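Local coordinates for protein endo-beta-mannanase (Opitutaceae bacterium TAV5, PDB 7BOB) that hydrolyses beta-1,4-linked mannosides as a homotrimeric exo-beta-1,4-mannosidase of glycosyl hydrolase family 5, probably releasing mannose from chain ends, at residues 119-124 against 172-177; 155-160 against 204-209. All blocks are in the same frame, centred on the assembly; numbering follows the deposited sequence.

Interaction 1: 119-124 against 172-177; sequences NLFSDP and HEWCRR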
ATOM      1  N   ASN A 119       5.143  22.228   5.334  1.00 52.56           N
ATOM      2  CA  ASN A 119       3.807  21.938   4.859  1.00 49.44           C
ATOM      3  C   ASN A 119       2.988  23.218   4.796  1.00 52.53           C
ATOM      4  O   ASN A 119       2.854  23.915   5.807  1.00 52.55           O
ATOM      5  CB  ASN A 119       3.150  20.930   5.796  1.00 47.77           C
ATOM      6  CG  ASN A 119       1.730  20.577   5.366  1.00 51.47           C
ATOM      7  OD1 ASN A 119       0.794  21.340   5.598  1.00 51.49           O
ATOM      8  ND2 ASN A 119       1.571  19.412   4.737  1.00 50.34           N
ATOM      9  N   LEU A 120       2.416  23.502   3.617  1.00 50.32           N
ATOM     10  CA  LEU A 120       1.706  24.763   3.404  1.00 52.53           C
ATOM     11  C   LEU A 120       0.670  25.025   4.493  1.00 51.16           C
ATOM     12  O   LEU A 120       0.474  26.171   4.911  1.00 52.31           O
ATOM     13  CB  LEU A 120       1.029  24.774   2.023  1.00 49.20           C
ATOM     14  CG  LEU A 120       0.198  26.038   1.713  1.00 51.35           C
ATOM     15  CD1 LEU A 120       1.093  27.180   1.257  1.00 50.86           C
ATOM     16  CD2 LEU A 120      -0.942  25.804   0.698  1.00 47.37           C
ATOM     17  N   PHE A 121       0.014  23.975   4.984  1.00 46.50           N
ATOM     18  CA  PHE A 121      -1.127  24.149   5.873  1.00 48.91           C
ATOM     19  C   PHE A 121      -0.764  24.157   7.353  1.00 50.56           C
ATOM     20  O   PHE A 121      -1.462  24.796   8.151  1.00 50.18           O
ATOM     21  CB  PHE A 121      -2.154  23.033   5.630  1.00 49.43           C
ATOM     22  CG  PHE A 121      -2.668  22.966   4.214  1.00 49.23           C
ATOM     23  CD1 PHE A 121      -3.307  24.061   3.639  1.00 50.54           C
ATOM     24  CD2 PHE A 121      -2.521  21.803   3.463  1.00 47.61           C
ATOM     25  CE1 PHE A 121      -3.798  23.998   2.333  1.00 47.39           C
ATOM     26  CE2 PHE A 121      -3.015  21.724   2.163  1.00 49.04           C
ATOM     27  CZ  PHE A 121      -3.656  22.829   1.593  1.00 47.24           C
ATOM     28  N   SER A 122       0.281  23.435   7.753  1.00 48.94           N
ATOM     29  CA  SER A 122       0.553  23.199   9.164  1.00 52.40           C
ATOM     30  C   SER A 122       1.803  23.883   9.678  1.00 53.25           C
ATOM     31  O   SER A 122       1.905  24.116  10.887  1.00 56.00           O
ATOM     32  CB  SER A 122       0.712  21.701   9.418  1.00 49.33           C
ATOM     33  OG  SER A 122       1.726  21.227   8.558  1.00 52.65           O
ATOM     34  N   ASP A 123       2.774  24.143   8.813  1.00 51.77           N
ATOM     35  CA  ASP A 123       4.013  24.753   9.265  1.00 56.05           C
ATOM     36  C   ASP A 123       3.736  26.124   9.886  1.00 55.45           C
ATOM     37  O   ASP A 123       3.061  26.955   9.260  1.00 55.12           O
ATOM     38  CB  ASP A 123       5.010  24.913   8.123  1.00 54.13           C
ATOM     39  CG  ASP A 123       6.274  25.578   8.590  1.00 57.40           C
ATOM     40  OD1 ASP A 123       6.877  25.028   9.531  1.00 56.54           O
ATOM     41  OD2 ASP A 123       6.643  26.654   8.072  1.00 58.48           O
ATOM     42  N   PRO A 124       4.224  26.393  11.105  1.00 58.76           N
ATOM     43  CA  PRO A 124       3.915  27.692  11.743  1.00 53.86           C
ATOM     44  C   PRO A 124       4.341  28.891  10.911  1.00 54.97           C
ATOM     45  O   PRO A 124       3.570  29.854  10.761  1.00 52.61           O
ATOM     46  CB  PRO A 124       4.673  27.600  13.076  1.00 54.86           C
ATOM     47  CG  PRO A 124       4.682  26.100  13.377  1.00 56.52           C
ATOM     48  CD  PRO A 124       4.906  25.460  12.030  1.00 53.82           C
ATOM     49  N   HIS A 172      -8.584  22.805   7.964  1.00 50.38           N
ATOM     50  CA  HIS A 172      -9.690  23.647   8.403  1.00 52.30           C
ATOM     51  C   HIS A 172      -9.175  24.937   9.025  1.00 57.30           C
ATOM     52  O   HIS A 172      -9.694  26.026   8.733  1.00 51.12           O
ATOM     53  CB  HIS A 172     -10.563  22.867   9.388  1.00 54.63           C
ATOM     54  CG  HIS A 172     -11.746  23.622   9.912  1.00 53.87           C
ATOM     55  ND1 HIS A 172     -13.043  23.286   9.591  1.00 59.25           N
ATOM     56  CD2 HIS A 172     -11.830  24.662  10.775  1.00 54.96           C
ATOM     57  CE1 HIS A 172     -13.877  24.098  10.217  1.00 55.72           C
ATOM     58  NE2 HIS A 172     -13.164  24.944  10.941  1.00 58.06           N
ATOM     59  N   GLU A 173      -8.122  24.833   9.858  1.00 55.80           N
ATOM     60  CA  GLU A 173      -7.583  26.008  10.525  1.00 52.39           C
ATOM     61  C   GLU A 173      -6.900  26.940   9.533  1.00 57.29           C
ATOM     62  O   GLU A 173      -7.042  28.163   9.628  1.00 59.28           O
ATOM     63  CB  GLU A 173      -6.617  25.583  11.641  1.00 54.90           C
ATOM     64  CG  GLU A 173      -5.842  26.719  12.319  1.00 53.65           C
ATOM     65  CD  GLU A 173      -6.752  27.721  13.055  1.00 59.53           C
ATOM     66  OE1 GLU A 173      -7.949  27.439  13.264  1.00 64.19           O
ATOM     67  OE2 GLU A 173      -6.271  28.804  13.430  1.00 62.21           O
ATOM     68  N   TRP A 174      -6.147  26.386   8.580  1.00 55.03           N
ATOM     69  CA  TRP A 174      -5.477  27.221   7.589  1.00 51.87           C
ATOM     70  C   TRP A 174      -6.487  28.014   6.782  1.00 56.87           C
ATOM     71  O   TRP A 174      -6.264  29.197   6.463  1.00 56.01           O
ATOM     72  CB  TRP A 174      -4.643  26.343   6.667  1.00 52.63           C
ATOM     73  CG  TRP A 174      -3.871  27.079   5.633  1.00 53.14           C
ATOM     74  CD1 TRP A 174      -2.591  27.550   5.749  1.00 50.23           C
ATOM     75  CD2 TRP A 174      -4.300  27.394   4.306  1.00 50.67           C
ATOM     76  NE1 TRP A 174      -2.205  28.145   4.575  1.00 51.94           N
ATOM     77  CE2 TRP A 174      -3.235  28.067   3.674  1.00 51.13           C
ATOM     78  CE3 TRP A 174      -5.479  27.175   3.590  1.00 50.10           C
ATOM     79  CZ2 TRP A 174      -3.316  28.528   2.360  1.00 50.65           C
ATOM     80  CZ3 TRP A 174      -5.558  27.631   2.282  1.00 48.43           C
ATOM     81  CH2 TRP A 174      -4.484  28.295   1.680  1.00 52.72           C
ATOM     82  N   CYS A 175      -7.613  27.372   6.457  1.00 55.03           N
ATOM     83  CA  CYS A 175      -8.661  28.013   5.674  1.00 54.66           C
ATOM     84  C   CYS A 175      -9.302  29.148   6.463  1.00 55.60           C
ATOM     85  O   CYS A 175      -9.527  30.236   5.928  1.00 53.20           O
ATOM     86  CB  CYS A 175      -9.702  26.965   5.261  1.00 51.79           C
ATOM     87  SG  CYS A 175     -11.088  27.574   4.286  1.00 51.15           S
ATOM     88  N   ARG A 176      -9.580  28.908   7.750  1.00 57.47           N
ATOM     89  CA  ARG A 176     -10.052  29.968   8.633  1.00 58.53           C
ATOM     90  C   ARG A 176      -9.068  31.126   8.669  1.00 55.82           C
ATOM     91  O   ARG A 176      -9.468  32.292   8.569  1.00 56.79           O
ATOM     92  CB  ARG A 176     -10.274  29.428  10.054  1.00 61.25           C
ATOM     93  CG  ARG A 176     -11.114  30.345  10.966  1.00 61.10           C
ATOM     94  CD  ARG A 176     -11.011  29.948  12.447  1.00 59.34           C
ATOM     95  NE  ARG A 176      -9.630  29.952  12.918  1.00 57.61           N
ATOM     96  CZ  ARG A 176      -9.007  31.031  13.397  1.00 62.96           C
ATOM     97  NH1 ARG A 176      -9.649  32.195  13.479  1.00 60.34           N
ATOM     98  NH2 ARG A 176      -7.741  30.953  13.789  1.00 53.71           N
ATOM     99  N   ARG A 177      -7.775  30.821   8.790  1.00 55.65           N
ATOM    100  CA  ARG A 177      -6.782  31.884   8.915  1.00 55.63           C
ATOM    101  C   ARG A 177      -6.639  32.674   7.622  1.00 52.48           C
ATOM    102  O   ARG A 177      -6.513  33.901   7.656  1.00 55.35           O
ATOM    103  CB  ARG A 177      -5.437  31.305   9.329  1.00 53.48           C
ATOM    104  CG  ARG A 177      -5.384  30.835  10.780  1.00 59.45           C
ATOM    105  CD  ARG A 177      -5.306  31.998  11.755  1.00 58.29           C
ATOM    106  NE  ARG A 177      -4.331  33.003  11.341  1.00 64.19           N
ATOM    107  CZ  ARG A 177      -3.056  33.023  11.722  1.00 62.65           C
ATOM    108  NH1 ARG A 177      -2.579  32.099  12.539  1.00 61.84           N
ATOM    109  NH2 ARG A 177      -2.253  33.985  11.294  1.00 66.90           N
TER
HETATM  110  O   HOH W   1       0.582  28.902   4.176  1.00 52.08           O
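Phe-121 presents its edge to one face of the Trp-174 indole, with Phe-121 CD1 3.5 Å from Trp-174 CD2 and set toward the rim of the ring. The planes meet at 82° and the centroid of the Phe-121 ring lies 5.1 Å from that of the six-membered ring of Trp-174, which defines a T-shaped stack. At the indole edge, in the ring plane, a water accepts from Trp-174 NE1 at 2.9 Å and donates to Leu-120 O at 2.8 Å. It bridges two atoms whose direct approach has too poor an angle for a hydrogen bond. Leu-120 CD2 adds an apolar touch on Trp-174 CZ2 at 4.0 Å. With chi1 at -178°, Trp-174 CG points opposite the backbone N, and the indole reaches from helix 168-183 of the (beta/alpha)8 barrel to the loop preceding helix 124-141. The indole also makes an edge-to-face pair with Phe-100. Asn-119 OD1 shapes this loop, accepting from Phe-121 N at 2.8 Å in an Asx turn and from Ser-122 N at 3.0 Å in the wider Asx motif, the donors arriving from opposite faces of the amide. Asp-123, next after Ser-122, is the N-cap of helix 124-141, its OD2 accepting from Met-126 N.

Interaction 2: 155-160 against 204-209; sequences NELDAL and TGWRLG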
ATOM      1  N   ASN A 155      -5.710  27.921  -6.282  1.00 48.55           N
ATOM      2  CA  ASN A 155      -6.056  26.964  -7.314  1.00 45.47           C
ATOM      3  C   ASN A 155      -5.850  25.532  -6.815  1.00 47.67           C
ATOM      4  O   ASN A 155      -4.712  25.102  -6.586  1.00 45.81           O
ATOM      5  CB  ASN A 155      -5.250  27.181  -8.582  1.00 43.95           C
ATOM      6  CG  ASN A 155      -5.746  26.276  -9.673  1.00 46.98           C
ATOM      7  OD1 ASN A 155      -6.953  26.099  -9.792  1.00 46.46           O
ATOM      8  ND2 ASN A 155      -4.844  25.640 -10.412  1.00 45.99           N
ATOM      9  N   GLU A 156      -6.955  24.802  -6.665  1.00 45.67           N
ATOM     10  CA  GLU A 156      -6.938  23.355  -6.439  1.00 47.32           C
ATOM     11  C   GLU A 156      -6.052  23.010  -5.251  1.00 45.85           C
ATOM     12  O   GLU A 156      -5.163  22.155  -5.326  1.00 48.87           O
ATOM     13  CB  GLU A 156      -6.496  22.617  -7.704  1.00 46.73           C
ATOM     14  CG  GLU A 156      -7.394  22.945  -8.909  1.00 46.61           C
ATOM     15  CD  GLU A 156      -7.357  21.903 -10.008  1.00 50.79           C
ATOM     16  OE1 GLU A 156      -6.306  21.229 -10.177  1.00 54.23           O
ATOM     17  OE2 GLU A 156      -8.391  21.764 -10.713  1.00 54.17           O
ATOM     18  N   LEU A 157      -6.289  23.718  -4.143  1.00 43.66           N
ATOM     19  CA  LEU A 157      -5.480  23.512  -2.954  1.00 46.20           C
ATOM     20  C   LEU A 157      -5.627  22.092  -2.440  1.00 51.50           C
ATOM     21  O   LEU A 157      -4.752  21.604  -1.719  1.00 47.89           O
ATOM     22  CB  LEU A 157      -5.860  24.525  -1.874  1.00 46.47           C
ATOM     23  CG  LEU A 157      -5.467  25.989  -2.175  1.00 47.67           C
ATOM     24  CD1 LEU A 157      -6.356  26.974  -1.402  1.00 45.05           C
ATOM     25  CD2 LEU A 157      -3.988  26.233  -1.893  1.00 45.32           C
ATOM     26  N   ASP A 158      -6.706  21.411  -2.825  1.00 47.35           N
ATOM     27  CA  ASP A 158      -6.942  20.042  -2.412  1.00 48.39           C
ATOM     28  C   ASP A 158      -6.161  19.025  -3.237  1.00 47.36           C
ATOM     29  O   ASP A 158      -6.189  17.840  -2.905  1.00 53.24           O
ATOM     30  CB  ASP A 158      -8.432  19.754  -2.512  1.00 47.33           C
ATOM     31  CG  ASP A 158      -8.935  19.892  -3.929  1.00 47.54           C
ATOM     32  OD1 ASP A 158      -8.875  20.982  -4.485  1.00 51.21           O
ATOM     33  OD2 ASP A 158      -9.363  18.903  -4.518  1.00 55.37           O
ATOM     34  N   ALA A 159      -5.526  19.443  -4.326  1.00 49.34           N
ATOM     35  CA  ALA A 159      -4.681  18.571  -5.126  1.00 48.24           C
ATOM     36  C   ALA A 159      -3.250  18.515  -4.611  1.00 52.51           C
ATOM     37  O   ALA A 159      -2.463  17.698  -5.098  1.00 52.04           O
ATOM     38  CB  ALA A 159      -4.667  19.048  -6.582  1.00 45.98           C
ATOM     39  N   LEU A 160      -2.907  19.384  -3.661  1.00 49.42           N
ATOM     40  CA  LEU A 160      -1.541  19.523  -3.196  1.00 49.88           C
ATOM     41  C   LEU A 160      -1.122  18.300  -2.379  1.00 50.18           C
ATOM     42  O   LEU A 160      -1.900  17.805  -1.552  1.00 46.06           O
ATOM     43  CB  LEU A 160      -1.407  20.773  -2.334  1.00 44.84           C
ATOM     44  CG  LEU A 160      -1.414  22.108  -3.076  1.00 45.57           C
ATOM     45  CD1 LEU A 160      -1.621  23.248  -2.091  1.00 43.58           C
ATOM     46  CD2 LEU A 160      -0.134  22.282  -3.895  1.00 46.42           C
ATOM     47  N   THR A 204      -9.208  14.983   1.230  1.00 48.70           N
ATOM     48  CA  THR A 204      -8.033  15.837   1.222  1.00 46.89           C
ATOM     49  C   THR A 204      -8.033  16.805   2.384  1.00 46.61           C
ATOM     50  O   THR A 204      -7.103  17.593   2.501  1.00 48.01           O
ATOM     51  CB  THR A 204      -7.983  16.639  -0.074  1.00 49.28           C
ATOM     52  OG1 THR A 204      -9.094  17.560  -0.073  1.00 46.69           O
ATOM     53  CG2 THR A 204      -8.096  15.711  -1.287  1.00 44.96           C
ATOM     54  N   GLY A 205      -9.070  16.778   3.229  1.00 48.19           N
ATOM     55  CA  GLY A 205      -9.321  17.828   4.186  1.00 45.49           C
ATOM     56  C   GLY A 205     -10.146  18.978   3.641  1.00 50.79           C
ATOM     57  O   GLY A 205     -10.549  19.855   4.418  1.00 46.34           O
ATOM     58  N   TRP A 206     -10.422  18.999   2.331  1.00 46.62           N
ATOM     59  CA  TRP A 206     -11.280  20.021   1.724  1.00 47.34           C
ATOM     60  C   TRP A 206     -12.649  19.374   1.520  1.00 50.74           C
ATOM     61  O   TRP A 206     -12.884  18.677   0.528  1.00 51.09           O
ATOM     62  CB  TRP A 206     -10.660  20.550   0.435  1.00 42.27           C
ATOM     63  CG  TRP A 206      -9.447  21.425   0.715  1.00 46.80           C
ATOM     64  CD1 TRP A 206      -8.138  21.019   0.813  1.00 49.64           C
ATOM     65  CD2 TRP A 206      -9.443  22.841   0.959  1.00 46.24           C
ATOM     66  NE1 TRP A 206      -7.323  22.096   1.098  1.00 47.45           N
ATOM     67  CE2 TRP A 206      -8.098  23.224   1.191  1.00 48.37           C
ATOM     68  CE3 TRP A 206     -10.446  23.823   1.006  1.00 44.39           C
ATOM     69  CZ2 TRP A 206      -7.730  24.547   1.460  1.00 47.69           C
ATOM     70  CZ3 TRP A 206     -10.081  25.129   1.278  1.00 49.94           C
ATOM     71  CH2 TRP A 206      -8.731  25.485   1.494  1.00 47.66           C
ATOM     72  N   ARG A 207     -13.547  19.590   2.477  1.00 49.31           N
ATOM     73  CA  ARG A 207     -14.720  18.745   2.642  1.00 48.10           C
ATOM     74  C   ARG A 207     -16.012  19.507   2.416  1.00 52.99           C
ATOM     75  O   ARG A 207     -16.119  20.704   2.714  1.00 48.26           O
ATOM     76  CB  ARG A 207     -14.757  18.144   4.034  1.00 49.45           C
ATOM     77  CG  ARG A 207     -13.601  17.196   4.310  1.00 46.25           C
ATOM     78  CD  ARG A 207     -13.475  16.941   5.794  1.00 45.79           C
ATOM     79  NE  ARG A 207     -12.621  15.791   6.071  1.00 44.59           N
ATOM     80  CZ  ARG A 207     -12.397  15.310   7.289  1.00 47.09           C
ATOM     81  NH1 ARG A 207     -12.964  15.895   8.342  1.00 40.81           N
ATOM     82  NH2 ARG A 207     -11.618  14.237   7.452  1.00 45.78           N
ATOM     83  N   LEU A 208     -16.991  18.780   1.884  1.00 51.76           N
ATOM     84  CA  LEU A 208     -18.382  19.208   1.855  1.00 50.84           C
ATOM     85  C   LEU A 208     -19.046  18.667   3.110  1.00 53.49           C
ATOM     86  O   LEU A 208     -19.259  17.462   3.224  1.00 55.85           O
ATOM     87  CB  LEU A 208     -19.098  18.664   0.618  1.00 48.91           C
ATOM     88  CG  LEU A 208     -18.451  18.919  -0.742  1.00 49.39           C
ATOM     89  CD1 LEU A 208     -19.202  18.171  -1.827  1.00 44.02           C
ATOM     90  CD2 LEU A 208     -18.451  20.413  -1.029  1.00 48.99           C
ATOM     91  N   GLY A 209     -19.365  19.534   4.059  1.00 52.90           N
ATOM     92  CA  GLY A 209     -20.199  19.071   5.148  1.00 54.02           C
ATOM     93  C   GLY A 209     -19.618  19.194   6.537  1.00 69.81           C
ATOM     94  O   GLY A 209     -18.822  18.347   6.984  1.00 78.66           O
TER
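Trp-206 lies against Leu-157 (CB and CD1) and the backbone and CB of Asp-158, and the distances separate a close end of this contact from one with longer approaches. At the close end Asp-158 CB sits 3.6 Å from Trp-206 CD1 and 3.3 Å from Thr-204 OG1, and Thr-204 CG2 comes within 3.3 Å of Asp-158 O. One face of the indole looks onto Asp-158 N. The carboxylate of Asp-158 takes no part: with CG lodged between the backbone N and the carbonyl carbon (chi1 62°) it turns from the indole, and OD1 accepts from Asp-196 N. The six-membered ring makes ordinary carbon-carbon contacts, longer than those at Asp-158, Leu-157 CB standing 3.8 Å from Trp-206 CZ2 and Leu-157 CD1 4.0 Å from Trp-206 CH2; the indole also touches Val-171 and Trp-174 of helix 168-183. The more exposed flanks, Ala-159 with its CB directed away from 204-209 and Arg-207 salt-bridged to Asp-203, add nothing to the contact. An ST turn, in which Trp-206 N donates to Thr-204 OG1 at 3.1 Å (154°), sets the backbone turn that places the hydroxyl oxygen at the edge of the indole, in its plane. Segment 155-160 follows barrel strand 151-154, where clan GH-A enzymes carry an Asn-Glu pair with the acid/base glutamate; Asn-155 and Glu-156 are consistent with that pair. An alanine in place of Trp-206 would probably open a gap beside Leu-157 and Asp-158 and deprive Val-171 and Trp-174 of a packing partner. No hydrogen bond crosses the contact, and buried Trp-206 NE1 has no partner in the model, its distance to Leu-157 O being 3.8 Å; this suggests that van der Waals contact holds the segments together, while hydrogen bonds such as those of Thr-204 OG1 and Asp-158 OD1 position each side from within or from neighbouring loops.

How the interactions relate
From the N terminus, segment 119-124 comes first, ahead of helix 124-141; segment 155-160 follows strand 151-154. Helix 168-183 then brings 172-177 back to 119-124, so interaction 1 closes a loop containing helix 124-141 and strand 151-154. Interaction 2 opens inside that loop and closes beyond it at 204-209, after strand 191-192 and helix 198-201; the two therefore cross. They also touch in space, their centres 12 Å apart: Phe-121 CZ lies 3.8 Å from Trp-206 NE1, and Trp-174 CZ3 lies 3.8 Å from Leu-157 CD1. Together they tie the loop before helix 124-141, helix 168-183 and the loops following strand 151-154 and helix 198-201 into one buried cluster.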